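Local coordinates for transferrin binding protein B (Actinobacillus suis, PDB 3PQU) that probably binds host transferrin at the bacterial surface, as an outer-membrane lipoprotein of the transferrin receptor that serves iron acquisition, at residues R116-V121 / A323-N328; V170-T175 / V235-K240; G244-N249 / Y264-D269; G272-G277 / N353-A358. All blocks are in the same frame, centred on the assembly; numbering follows the deposited sequence. Where two conformers were deposited one is given.

Interaction 1: R116-V121 / A323-N328; sequences RNLQYV and AAKSEN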
loop_
_atom_site.group_PDB
_atom_site.type_symbol
_atom_site.label_atom_id
_atom_site.label_comp_id
_atom_site.label_asym_id
_atom_site.label_seq_id
_atom_site.Cartn_x
_atom_site.Cartn_y
_atom_site.Cartn_z
ATOM N N ARG A 116 -7.718 12.411 -16.189
ATOM C CA ARG A 116 -7.881 12.117 -14.773
ATOM C C ARG A 116 -6.604 12.518 -14.056
ATOM O O ARG A 116 -5.609 11.796 -14.071
ATOM C CB ARG A 116 -8.162 10.631 -14.570
ATOM C CG ARG A 116 -9.362 10.098 -15.367
ATOM C CD ARG A 116 -9.614 8.652 -14.990
ATOM N NE ARG A 116 -10.758 8.069 -15.689
ATOM C CZ ARG A 116 -11.271 6.881 -15.399
ATOM N NH1 ARG A 116 -10.740 6.155 -14.415
ATOM N NH2 ARG A 116 -12.305 6.419 -16.097
ATOM N N ASN A 117 -6.649 13.669 -13.416
ATOM C CA ASN A 117 -5.451 14.286 -12.850
ATOM C C ASN A 117 -5.148 13.781 -11.449
ATOM O O ASN A 117 -5.506 14.430 -10.469
ATOM C CB ASN A 117 -5.609 15.813 -12.830
ATOM C CG ASN A 117 -4.336 16.537 -12.393
ATOM O OD1 ASN A 117 -3.226 16.177 -12.795
ATOM N ND2 ASN A 117 -4.499 17.576 -11.578
ATOM N N LEU A 118 -4.499 12.618 -11.363
ATOM C CA LEU A 118 -4.069 12.052 -10.085
ATOM C C LEU A 118 -2.560 12.007 -10.074
ATOM O O LEU A 118 -1.937 11.828 -11.120
ATOM C CB LEU A 118 -4.630 10.639 -9.897
ATOM C CG LEU A 118 -6.152 10.587 -9.967
ATOM C CD1 LEU A 118 -6.659 9.140 -9.994
ATOM C CD2 LEU A 118 -6.713 11.358 -8.789
ATOM N N GLN A 119 -1.966 12.164 -8.898
ATOM C CA GLN A 119 -0.520 12.192 -8.809
ATOM C C GLN A 119 0.059 10.868 -8.325
ATOM O O GLN A 119 1.170 10.505 -8.693
ATOM C CB GLN A 119 -0.054 13.338 -7.890
ATOM C CG GLN A 119 1.443 13.348 -7.677
ATOM C CD GLN A 119 1.940 14.557 -6.885
ATOM O OE1 GLN A 119 1.155 15.317 -6.307
ATOM N NE2 GLN A 119 3.254 14.737 -6.862
ATOM N N TYR A 120 -0.694 10.149 -7.499
ATOM C CA TYR A 120 -0.182 8.952 -6.845
ATOM C C TYR A 120 -0.916 7.678 -7.288
ATOM O O TYR A 120 -0.510 6.568 -6.973
ATOM C CB TYR A 120 -0.281 9.113 -5.322
ATOM C CG TYR A 120 0.531 10.286 -4.803
ATOM C CD1 TYR A 120 1.916 10.185 -4.665
ATOM C CD2 TYR A 120 -0.078 11.488 -4.457
ATOM C CE1 TYR A 120 2.681 11.257 -4.203
ATOM C CE2 TYR A 120 0.687 12.580 -3.983
ATOM C CZ TYR A 120 2.062 12.446 -3.865
ATOM O OH TYR A 120 2.829 13.491 -3.398
ATOM N N VAL A 121 -2.005 7.849 -8.010
ATOM C CA VAL A 121 -2.870 6.723 -8.327
ATOM C C VAL A 121 -3.183 6.682 -9.814
ATOM O O VAL A 121 -3.243 7.730 -10.465
ATOM C CB VAL A 121 -4.178 6.824 -7.515
ATOM C CG1 VAL A 121 -5.188 5.818 -8.007
ATOM C CG2 VAL A 121 -3.882 6.634 -6.025
ATOM N N ALA A 323 -11.166 5.542 -7.614
ATOM C CA ALA A 323 -10.003 6.352 -7.287
ATOM C C ALA A 323 -10.494 7.774 -7.133
ATOM O O ALA A 323 -11.372 8.202 -7.866
ATOM C CB ALA A 323 -8.950 6.283 -8.400
ATOM N N ALA A 324 -9.931 8.507 -6.185
ATOM C CA ALA A 324 -10.406 9.861 -5.926
ATOM C C ALA A 324 -9.319 10.676 -5.211
ATOM O O ALA A 324 -8.406 10.111 -4.598
ATOM C CB ALA A 324 -11.688 9.797 -5.071
ATOM N N LYS A 325 -9.409 11.995 -5.292
ATOM C CA LYS A 325 -8.448 12.833 -4.595
ATOM C C LYS A 325 -9.156 13.922 -3.824
ATOM O O LYS A 325 -10.270 14.298 -4.159
ATOM C CB LYS A 325 -7.426 13.440 -5.553
ATOM C CG LYS A 325 -7.954 14.478 -6.492
ATOM C CD LYS A 325 -6.796 15.188 -7.180
ATOM C CE LYS A 325 -7.298 16.019 -8.358
ATOM N NZ LYS A 325 -6.198 16.654 -9.159
ATOM N N SER A 326 -8.507 14.413 -2.775
ATOM C CA SER A 326 -9.091 15.464 -1.980
ATOM C C SER A 326 -8.545 16.764 -2.506
ATOM O O SER A 326 -7.550 16.780 -3.240
ATOM C CB SER A 326 -8.723 15.305 -0.507
ATOM O OG SER A 326 -7.334 15.482 -0.310
ATOM N N GLU A 327 -9.227 17.845 -2.165
ATOM C CA GLU A 327 -8.658 19.153 -2.387
ATOM C C GLU A 327 -7.635 19.288 -1.278
ATOM O O GLU A 327 -7.821 18.790 -0.172
ATOM C CB GLU A 327 -9.710 20.262 -2.392
ATOM C CG GLU A 327 -10.403 20.512 -1.070
ATOM C CD GLU A 327 -11.598 21.449 -1.222
ATOM O OE1 GLU A 327 -12.090 21.607 -2.361
ATOM O OE2 GLU A 327 -12.048 22.020 -0.205
ATOM N N ASN A 328 -6.557 19.971 -1.606
ATOM C CA ASN A 328 -5.230 19.725 -1.055
ATOM C C ASN A 328 -5.013 19.833 0.456
ATOM O O ASN A 328 -5.884 19.502 1.258
ATOM C CB ASN A 328 -4.225 20.613 -1.795
ATOM C CG ASN A 328 -4.484 22.093 -1.575
ATOM O OD1 ASN A 328 -4.887 22.509 -0.488
ATOM N ND2 ASN A 328 -4.244 22.898 -2.606
#

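Interaction 2: V170-T175 / V235-K240; sequences VTYKGT and VDFDNK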
loop_
_atom_site.group_PDB
_atom_site.type_symbol
_atom_site.label_atom_id
_atom_site.label_comp_id
_atom_site.label_asym_id
_atom_site.label_seq_id
_atom_site.Cartn_x
_atom_site.Cartn_y
_atom_site.Cartn_z
ATOM N N VAL A 170 -13.402 14.837 5.419
ATOM C CA VAL A 170 -12.570 15.238 4.291
ATOM C C VAL A 170 -13.161 14.610 3.034
ATOM O O VAL A 170 -13.360 13.392 2.984
ATOM C CB VAL A 170 -11.111 14.781 4.464
ATOM C CG1 VAL A 170 -10.270 15.204 3.250
ATOM C CG2 VAL A 170 -10.520 15.353 5.764
ATOM N N THR A 171 -13.443 15.439 2.032
ATOM C CA THR A 171 -14.086 14.984 0.796
ATOM C C THR A 171 -13.060 14.652 -0.280
ATOM O O THR A 171 -12.124 15.421 -0.491
ATOM C CB THR A 171 -15.064 16.048 0.241
ATOM O OG1 THR A 171 -16.163 16.169 1.138
ATOM C CG2 THR A 171 -15.607 15.631 -1.141
ATOM N N TYR A 172 -13.228 13.497 -0.928
ATOM C CA TYR A 172 -12.412 13.085 -2.076
ATOM C C TYR A 172 -13.353 12.927 -3.246
ATOM O O TYR A 172 -14.462 12.415 -3.070
ATOM C CB TYR A 172 -11.734 11.720 -1.845
ATOM C CG TYR A 172 -10.664 11.721 -0.773
ATOM C CD1 TYR A 172 -9.316 11.635 -1.099
ATOM C CD2 TYR A 172 -11.004 11.830 0.563
ATOM C CE1 TYR A 172 -8.335 11.647 -0.104
ATOM C CE2 TYR A 172 -10.036 11.845 1.556
ATOM C CZ TYR A 172 -8.713 11.758 1.224
ATOM O OH TYR A 172 -7.777 11.787 2.236
ATOM N N LYS A 173 -12.915 13.342 -4.433
ATOM C CA LYS A 173 -13.715 13.177 -5.648
ATOM C C LYS A 173 -12.910 12.505 -6.747
ATOM O O LYS A 173 -11.704 12.738 -6.875
ATOM C CB LYS A 173 -14.220 14.530 -6.146
ATOM C CG LYS A 173 -15.146 15.263 -5.195
ATOM C CD LYS A 173 -15.617 16.588 -5.812
ATOM C CE LYS A 173 -16.892 17.075 -5.141
ATOM N NZ LYS A 173 -17.383 18.343 -5.762
ATOM N N GLY A 174 -13.577 11.685 -7.555
ATOM C CA GLY A 174 -12.894 10.947 -8.609
ATOM C C GLY A 174 -13.823 10.116 -9.491
ATOM O O GLY A 174 -14.926 10.527 -9.843
ATOM N N THR A 175 -13.375 8.920 -9.834
ATOM C CA THR A 175 -14.114 8.076 -10.754
ATOM C C THR A 175 -14.315 6.689 -10.160
ATOM O O THR A 175 -13.836 6.390 -9.063
ATOM C CB THR A 175 -13.334 7.887 -12.078
ATOM O OG1 THR A 175 -12.053 7.314 -11.792
ATOM C CG2 THR A 175 -13.150 9.228 -12.814
ATOM N N VAL A 235 -14.643 11.296 4.177
ATOM C CA VAL A 235 -13.828 10.509 5.098
ATOM C C VAL A 235 -13.789 11.141 6.488
ATOM O O VAL A 235 -13.419 12.307 6.636
ATOM C CB VAL A 235 -12.380 10.327 4.587
ATOM C CG1 VAL A 235 -11.566 9.521 5.604
ATOM C CG2 VAL A 235 -12.364 9.658 3.213
ATOM N N ASP A 236 -14.160 10.371 7.505
ATOM C CA ASP A 236 -14.111 10.848 8.892
ATOM C C ASP A 236 -12.862 10.251 9.532
ATOM O O ASP A 236 -12.907 9.174 10.139
ATOM C CB ASP A 236 -15.376 10.409 9.641
ATOM C CG ASP A 236 -15.420 10.894 11.104
ATOM O OD1 ASP A 236 -14.383 11.303 11.683
ATOM O OD2 ASP A 236 -16.514 10.825 11.692
ATOM N N PHE A 237 -11.738 10.934 9.377
ATOM C CA PHE A 237 -10.469 10.376 9.826
ATOM C C PHE A 237 -10.427 10.215 11.345
ATOM O O PHE A 237 -9.900 9.225 11.858
ATOM C CB PHE A 237 -9.288 11.223 9.330
ATOM C CG PHE A 237 -8.958 11.015 7.863
ATOM C CD1 PHE A 237 -8.300 9.859 7.432
ATOM C CD2 PHE A 237 -9.285 11.984 6.920
ATOM C CE1 PHE A 237 -7.995 9.666 6.080
ATOM C CE2 PHE A 237 -8.982 11.812 5.570
ATOM C CZ PHE A 237 -8.331 10.642 5.144
ATOM N N ASP A 238 -10.991 11.177 12.066
ATOM C CA ASP A 238 -11.002 11.107 13.532
ATOM C C ASP A 238 -11.749 9.877 14.082
ATOM O O ASP A 238 -11.365 9.332 15.113
ATOM C CB ASP A 238 -11.550 12.408 14.133
ATOM C CG ASP A 238 -10.619 13.594 13.908
ATOM O OD1 ASP A 238 -9.500 13.392 13.380
ATOM O OD2 ASP A 238 -11.008 14.728 14.257
ATOM N N ASN A 239 -12.799 9.435 13.389
ATOM C CA ASN A 239 -13.540 8.241 13.801
ATOM C C ASN A 239 -13.174 6.984 12.985
ATOM O O ASN A 239 -13.792 5.927 13.129
ATOM C CB ASN A 239 -15.055 8.501 13.781
ATOM C CG ASN A 239 -15.509 9.384 14.942
ATOM O OD1 ASN A 239 -15.047 9.224 16.072
ATOM N ND2 ASN A 239 -16.411 10.319 14.667
ATOM N N LYS A 240 -12.163 7.106 12.131
ATOM C CA LYS A 240 -11.682 5.961 11.362
ATOM C C LYS A 240 -12.764 5.323 10.492
ATOM O O LYS A 240 -12.853 4.090 10.406
ATOM C CB LYS A 240 -11.140 4.894 12.310
ATOM C CG LYS A 240 -9.949 5.337 13.152
ATOM C CD LYS A 240 -8.794 5.767 12.269
ATOM C CE LYS A 240 -7.526 6.029 13.075
ATOM N NZ LYS A 240 -6.436 6.564 12.203
#

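Interaction 3: G244-N249 / Y264-D269; sequences GSLYRN and YSIEAD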
loop_
_atom_site.group_PDB
_atom_site.type_symbol
_atom_site.label_atom_id
_atom_site.label_comp_id
_atom_site.label_asym_id
_atom_site.label_seq_id
_atom_site.Cartn_x
_atom_site.Cartn_y
_atom_site.Cartn_z
ATOM N N GLY A 244 -19.420 6.911 0.980
ATOM C CA GLY A 244 -19.294 7.442 -0.361
ATOM C C GLY A 244 -20.426 7.029 -1.271
ATOM O O GLY A 244 -21.316 6.266 -0.882
ATOM N N SER A 245 -20.360 7.515 -2.502
ATOM C CA SER A 245 -21.404 7.296 -3.494
ATOM C C SER A 245 -20.768 7.100 -4.866
ATOM O O SER A 245 -19.789 7.769 -5.202
ATOM C CB SER A 245 -22.321 8.534 -3.529
ATOM O OG SER A 245 -23.072 8.630 -2.338
ATOM N N LEU A 246 -21.328 6.205 -5.667
ATOM C CA LEU A 246 -20.867 6.042 -7.042
ATOM C C LEU A 246 -22.014 6.303 -7.996
ATOM O O LEU A 246 -23.092 5.717 -7.842
ATOM C CB LEU A 246 -20.324 4.622 -7.274
ATOM C CG LEU A 246 -19.337 4.089 -6.220
ATOM C CD1 LEU A 246 -18.921 2.658 -6.575
ATOM C CD2 LEU A 246 -18.120 4.981 -6.144
ATOM N N TYR A 247 -21.760 7.149 -8.999
ATOM C CA TYR A 247 -22.796 7.643 -9.899
ATOM C C TYR A 247 -22.540 7.267 -11.351
ATOM O O TYR A 247 -21.387 7.173 -11.782
ATOM C CB TYR A 247 -22.866 9.176 -9.830
ATOM C CG TYR A 247 -23.243 9.730 -8.481
ATOM C CD1 TYR A 247 -24.582 9.940 -8.151
ATOM C CD2 TYR A 247 -22.266 10.081 -7.550
ATOM C CE1 TYR A 247 -24.946 10.461 -6.905
ATOM C CE2 TYR A 247 -22.616 10.613 -6.310
ATOM C CZ TYR A 247 -23.955 10.800 -5.996
ATOM O OH TYR A 247 -24.302 11.326 -4.773
ATOM N N ARG A 248 -23.621 7.075 -12.101
ATOM C CA ARG A 248 -23.556 6.926 -13.556
ATOM C C ARG A 248 -24.134 8.191 -14.170
ATOM O O ARG A 248 -25.283 8.580 -13.888
ATOM C CB ARG A 248 -24.346 5.687 -14.022
ATOM C CG ARG A 248 -24.366 5.446 -15.552
ATOM C CD ARG A 248 -25.451 4.427 -15.945
ATOM N NE ARG A 248 -25.407 4.040 -17.357
ATOM C CZ ARG A 248 -26.135 4.615 -18.316
ATOM N NH1 ARG A 248 -26.958 5.608 -18.023
ATOM N NH2 ARG A 248 -26.045 4.198 -19.571
ATOM N N ASN A 249 -23.335 8.850 -14.998
ATOM C CA ASN A 249 -23.755 10.110 -15.615
ATOM C C ASN A 249 -24.097 9.895 -17.082
ATOM O O ASN A 249 -23.201 9.798 -17.918
ATOM C CB ASN A 249 -22.638 11.147 -15.459
ATOM C CG ASN A 249 -22.296 11.391 -14.007
ATOM O OD1 ASN A 249 -23.099 11.953 -13.270
ATOM N ND2 ASN A 249 -21.123 10.941 -13.579
ATOM N N TYR A 264 -24.345 3.056 -6.313
ATOM C CA TYR A 264 -23.859 2.456 -5.060
ATOM C C TYR A 264 -23.657 3.469 -3.944
ATOM O O TYR A 264 -23.305 4.629 -4.202
ATOM C CB TYR A 264 -22.515 1.767 -5.294
ATOM C CG TYR A 264 -22.572 0.405 -5.921
ATOM C CD1 TYR A 264 -22.923 -0.720 -5.167
ATOM C CD2 TYR A 264 -22.242 0.229 -7.264
ATOM C CE1 TYR A 264 -22.975 -1.978 -5.757
ATOM C CE2 TYR A 264 -22.278 -0.997 -7.846
ATOM C CZ TYR A 264 -22.639 -2.108 -7.095
ATOM O OH TYR A 264 -22.654 -3.335 -7.701
ATOM N N SER A 265 -23.878 3.017 -2.712
ATOM C CA SER A 265 -23.428 3.720 -1.502
ATOM C C SER A 265 -22.297 2.902 -0.899
ATOM O O SER A 265 -22.321 1.676 -0.926
ATOM C CB SER A 265 -24.546 3.842 -0.424
ATOM O OG SER A 265 -25.628 4.645 -0.861
ATOM N N ILE A 266 -21.337 3.561 -0.280
ATOM C CA ILE A 266 -20.200 2.819 0.242
ATOM C C ILE A 266 -19.990 3.134 1.716
ATOM O O ILE A 266 -20.198 4.267 2.150
ATOM C CB ILE A 266 -18.933 3.166 -0.575
ATOM C CG1 ILE A 266 -19.015 2.511 -1.958
ATOM C CG2 ILE A 266 -17.683 2.763 0.175
ATOM C CD1 ILE A 266 -17.847 2.821 -2.842
ATOM N N GLU A 267 -19.620 2.126 2.503
ATOM C CA GLU A 267 -19.231 2.390 3.877
ATOM C C GLU A 267 -17.995 1.564 4.179
ATOM O O GLU A 267 -17.847 0.446 3.667
ATOM C CB GLU A 267 -20.382 2.108 4.872
ATOM C CG GLU A 267 -20.862 0.666 4.897
ATOM C CD GLU A 267 -21.946 0.428 5.942
ATOM O OE1 GLU A 267 -22.605 1.410 6.351
ATOM O OE2 GLU A 267 -22.138 -0.739 6.353
ATOM N N ALA A 268 -17.088 2.117 4.983
ATOM C CA ALA A 268 -15.857 1.397 5.295
ATOM C C ALA A 268 -15.215 1.899 6.581
ATOM O O ALA A 268 -15.464 3.024 7.011
ATOM C CB ALA A 268 -14.861 1.469 4.104
ATOM N N ASP A 269 -14.427 1.035 7.205
ATOM C CA ASP A 269 -13.673 1.383 8.401
ATOM C C ASP A 269 -12.182 1.391 8.079
ATOM O O ASP A 269 -11.692 0.545 7.322
ATOM C CB ASP A 269 -13.932 0.375 9.531
ATOM C CG ASP A 269 -15.386 0.362 9.986
ATOM O OD1 ASP A 269 -15.956 1.449 10.211
ATOM O OD2 ASP A 269 -15.958 -0.741 10.116
HETATM O O HOH W 1 -25.080 7.611 -0.679
#

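Interaction 4: G272-G277 / N353-A358; sequences GNRFRG and NNFGDA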
loop_
_atom_site.group_PDB
_atom_site.type_symbol
_atom_site.label_atom_id
_atom_site.label_comp_id
_atom_site.label_asym_id
_atom_site.label_seq_id
_atom_site.Cartn_x
_atom_site.Cartn_y
_atom_site.Cartn_z
ATOM N N GLY A 272 -4.849 1.160 9.786
ATOM C CA GLY A 272 -3.595 1.568 9.185
ATOM C C GLY A 272 -3.904 2.610 8.114
ATOM O O GLY A 272 -4.684 3.536 8.362
ATOM N N ASN A 273 -3.318 2.472 6.923
ATOM C CA ASN A 273 -3.689 3.360 5.807
ATOM C C ASN A 273 -4.671 2.700 4.834
ATOM O O ASN A 273 -4.810 3.128 3.687
ATOM C CB ASN A 273 -2.465 3.897 5.059
ATOM C CG ASN A 273 -1.543 2.781 4.546
ATOM O OD1 ASN A 273 -1.998 1.704 4.190
ATOM N ND2 ASN A 273 -0.241 3.039 4.530
ATOM N N ARG A 274 -5.357 1.662 5.299
ATOM C CA ARG A 274 -6.303 0.926 4.453
ATOM C C ARG A 274 -7.718 1.087 4.966
ATOM O O ARG A 274 -7.934 1.548 6.086
ATOM C CB ARG A 274 -5.931 -0.557 4.441
ATOM C CG ARG A 274 -4.497 -0.817 3.957
ATOM C CD ARG A 274 -4.247 -0.271 2.551
ATOM N NE ARG A 274 -4.853 -1.097 1.489
ATOM C CZ ARG A 274 -4.560 -0.992 0.194
ATOM N NH1 ARG A 274 -3.659 -0.105 -0.217
ATOM N NH2 ARG A 274 -5.173 -1.770 -0.704
ATOM N N PHE A 275 -8.687 0.696 4.152
ATOM C CA PHE A 275 -10.060 0.648 4.615
ATOM C C PHE A 275 -10.758 -0.595 4.083
ATOM O O PHE A 275 -10.392 -1.122 3.035
ATOM C CB PHE A 275 -10.823 1.950 4.246
ATOM C CG PHE A 275 -10.643 2.375 2.813
ATOM C CD1 PHE A 275 -11.487 1.904 1.819
ATOM C CD2 PHE A 275 -9.623 3.245 2.463
ATOM C CE1 PHE A 275 -11.309 2.296 0.497
ATOM C CE2 PHE A 275 -9.438 3.651 1.138
ATOM C CZ PHE A 275 -10.279 3.163 0.158
ATOM N N ARG A 276 -11.750 -1.069 4.829
ATOM C CA ARG A 276 -12.453 -2.306 4.503
ATOM C C ARG A 276 -13.917 -2.081 4.761
ATOM O O ARG A 276 -14.266 -1.566 5.827
ATOM C CB ARG A 276 -11.988 -3.446 5.409
ATOM C CG ARG A 276 -10.493 -3.718 5.426
ATOM C CD ARG A 276 -10.103 -4.732 6.527
ATOM N NE ARG A 276 -8.665 -4.693 6.803
ATOM C CZ ARG A 276 -8.129 -4.902 7.998
ATOM N NH1 ARG A 276 -8.914 -5.166 9.028
ATOM N NH2 ARG A 276 -6.812 -4.844 8.162
ATOM N N GLY A 277 -14.776 -2.482 3.816
ATOM C CA GLY A 277 -16.213 -2.352 4.014
ATOM C C GLY A 277 -17.081 -3.017 2.959
ATOM O O GLY A 277 -16.803 -4.127 2.486
ATOM N N ASN A 353 7.410 0.558 1.526
ATOM C CA ASN A 353 5.980 0.350 1.503
ATOM C C ASN A 353 5.519 -0.339 2.779
ATOM O O ASN A 353 6.031 -1.393 3.137
ATOM C CB ASN A 353 5.584 -0.486 0.288
ATOM C CG ASN A 353 5.832 0.248 -1.009
ATOM O OD1 ASN A 353 5.625 1.458 -1.089
ATOM N ND2 ASN A 353 6.285 -0.475 -2.028
ATOM N N ASN A 354 4.545 0.252 3.455
ATOM C CA ASN A 354 3.916 -0.405 4.598
ATOM C C ASN A 354 2.440 -0.018 4.731
ATOM O O ASN A 354 2.068 1.125 4.439
ATOM C CB ASN A 354 4.678 -0.052 5.868
ATOM C CG ASN A 354 4.242 -0.873 7.049
ATOM O OD1 ASN A 354 3.257 -0.554 7.714
ATOM N ND2 ASN A 354 4.968 -1.944 7.313
ATOM N N PHE A 355 1.604 -0.956 5.173
ATOM C CA PHE A 355 0.156 -0.711 5.213
ATOM C C PHE A 355 -0.377 -0.483 6.634
ATOM O O PHE A 355 -1.575 -0.299 6.839
ATOM C CB PHE A 355 -0.612 -1.851 4.523
ATOM C CG PHE A 355 -0.257 -2.033 3.067
ATOM C CD1 PHE A 355 -0.469 -1.012 2.151
ATOM C CD2 PHE A 355 0.269 -3.231 2.614
ATOM C CE1 PHE A 355 -0.144 -1.177 0.825
ATOM C CE2 PHE A 355 0.587 -3.406 1.281
ATOM C CZ PHE A 355 0.383 -2.374 0.382
ATOM N N GLY A 356 0.518 -0.490 7.614
ATOM C CA GLY A 356 0.104 -0.317 8.992
ATOM C C GLY A 356 0.385 -1.520 9.864
ATOM O O GLY A 356 -0.041 -1.566 11.021
ATOM N N ASP A 357 1.092 -2.503 9.308
ATOM C CA ASP A 357 1.579 -3.633 10.096
ATOM C C ASP A 357 3.107 -3.674 10.073
ATOM O O ASP A 357 3.709 -4.033 9.060
ATOM C CB ASP A 357 0.986 -4.941 9.567
ATOM C CG ASP A 357 1.381 -6.151 10.410
ATOM O OD1 ASP A 357 2.187 -5.996 11.349
ATOM O OD2 ASP A 357 0.881 -7.263 10.122
ATOM N N ALA A 358 3.725 -3.305 11.196
ATOM C CA ALA A 358 5.179 -3.193 11.290
ATOM C C ALA A 358 5.877 -4.548 11.326
ATOM O O ALA A 358 7.094 -4.622 11.186
ATOM C CB ALA A 358 5.579 -2.359 12.524
#

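Interaction 1: R116-V121 / A323-N328
Between the handle and the barrel of the N-lobe, Leu118 of the loop before strand 121-128 and Val121, the first residue of that strand, pack on the outer side of barrel strand 318-326, and a hydrogen bond from Lys325 closes the more exposed end of the seam. The apolar part centres on the methyl of Ala323. Val121 CG1 lies 3.8 Å from Ala323 CB, while Leu118 CD1 comes to 4.0 Å from the same Ala323 CB. Leu118 divides its two branches: CD1 serves Ala323, and CD2 rests 3.9 Å from Lys325 CB, against the base of the lysine chain. Lys325 CG sits between its own backbone N and carbonyl carbon (chi1 69°), and the rest of the chain runs out extended past Leu118 CD2. This carries Lys325 NZ to the carbonyl O of Asn117, 2.7 Å away, where it donates a hydrogen bond in the carbonyl plane at a C=O...N angle of 155°. Asn117 itself is the centre of an inverse gamma turn. Glu306 of strand 306-312 accepts from the backbone N of Gln119 and of Tyr120, and so holds the same loop to the next barrel strand. The lysine thus works in two ways, its methylenes extending the apolar patch and its ammonium gripping a backbone carbonyl; that carbonyl is probably polarised by the charge, which ties the handle loop to the barrel strand.

Interaction 2: V170-T175 / V235-K240
Val170 and Val235 face each other as an antiparallel hydrogen-bonded pair of neighbouring strands in the N-lobe barrel. Two backbone bonds make the pair: Val170 N to Val235 O at 2.8 Å and Val235 N to Val170 O at 2.7 Å, the second nearly straight at 169°. The apolar contacts gather on the face that carries both valines. Tyr172 CE2 lies 3.6 Å from Val235 CG2, and Val170 CG2 touches the edge of the Phe237 ring, 3.8 Å from its CD2. Val235 CG1 sits over the centre of one face of that same ring, so the phenyl group is held at face and edge by the two paired valines. Tyr172 approaches Phe237 from the opposite direction, bringing its OH to 3.2 Å from Phe237 CZ, in the plane of the phenyl ring; the hydroxyl is hydrogen-bonded to Ala304 O. The type I turn from Phe237 to Lys240 is closed by Lys240 N to Phe237 O, and Asp236 just before it adds an Asx motif: OD1 accepts from Asn239 N at 3.0 Å, and OD2 takes Asn239 ND2. Strand 170-183 has strand 318-326 as its other barrel neighbour, with Tyr172 touching Ala324 and Ser326, while Phe237 meets Phe299 of strand 292-300 and touches Leu164 of strand 163-165.

Interaction 3: G244-N249 / Y264-D269
This is a backbone ladder between the two strands of a beta hairpin, 241-249 and 260-271, in the N-lobe beta barrel, where Gly244, Ser245 and Leu246 pair with Ile266, Ser265 and Tyr264. The strand segments run antiparallel at 152°, their axes approaching to 4.5 Å. Gly244 with Ile266 and Leu246 with Tyr264 are hydrogen-bonded pairs, and Ser245 with Ser265 between them is a non-hydrogen-bonded pair. Ile266 N donates to Gly244 O at 2.8 Å, and Leu246 N to Tyr264 O at 2.9 Å; the return bond from Tyr264 N to Leu246 O is weak. On the face of Leu246, Tyr264 and Ile266, the leucine is the meeting point. Its CG turns back beside the backbone N (chi1 -48°), placing Leu246 CD1 3.9 Å from Tyr264 CB and equally 3.9 Å from Ile266 CD1. The Tyr264 ring leads away from the leucine, meets Phe311 edge-to-face and hydrogen-bonds through its OH to Thr290 O. Leu246 also touches Ser231 and Ile266 touches Phe233, both of strand 229-236, which continues this packing one strand further. The two serines share the other face, where Ser265 OG is also hydrogen-bonded to Glu282. A single water spans the pair, 2.8 Å from Ser245 OG and donating to Ser265 OG at 3.0 Å.

Interaction 4: G272-G277 / N353-A358
Arg274 runs alongside Phe355 in the same direction, where the start of N-lobe barrel strand 274-281, with the turn just before it, meets a loop of the C-lobe handle. Guanidinium and phenyl planes stand 63° apart, so the groups do not stack; Arg274 NH1 comes 3.8 Å from Phe355 CE1, and Arg274 CD lies near CD1 of the same ring. Bends at chi2 (-58°) and chi3 (-76°) fold the arginine along the phenylalanine, while its guanidinium is held by a salt bridge to Glu296 and a hydrogen bond to Tyr300 OH. Asn273 meets the ring at its edge, with OD1 in the ring plane 3.7 Å from Phe355 CD1. Its amide also points into the loop: Asn273 ND2 donates to Asn354 O at 3.0 Å, on a lone pair in the carbonyl plane, and makes a second bond to Ser161 O. Alongside, Asn273 N donates to Phe355 O from above the carbonyl plane. Both backbones come together at glycines, Gly272 CA and Gly356 CA being 4.2 Å apart. Asn354 shapes the loop from within as an Asx turn: its OD1 accepts from Gly356 N at 2.7 Å, and its ND2 donates to Asp357 O.

All four interactions reach one antiparallel sheet, the curled N-lobe barrel. Interactions 2 and 3 are internal strand pairings, their centres about 12 Å apart, joined through neighbouring strands 229-236 and 241-249. Interactions 1 and 4 reach outward, to the N-lobe handle and the C-lobe handle respectively, with centres about 19 Å apart. Strand 170-183 links interactions 1 and 2, where Lys325 O meets Lys173 N at 2.8 Å; interactions 3 and 4 are linked by Asp269 N to Arg276 O at 2.9 Å. Along the chain, interactions 2 and 3 follow in series between the segments of interaction 1, whereas interactions 1 and 4 interleave. The barrel therefore joins both handles through one continuous hydrogen-bonded wall.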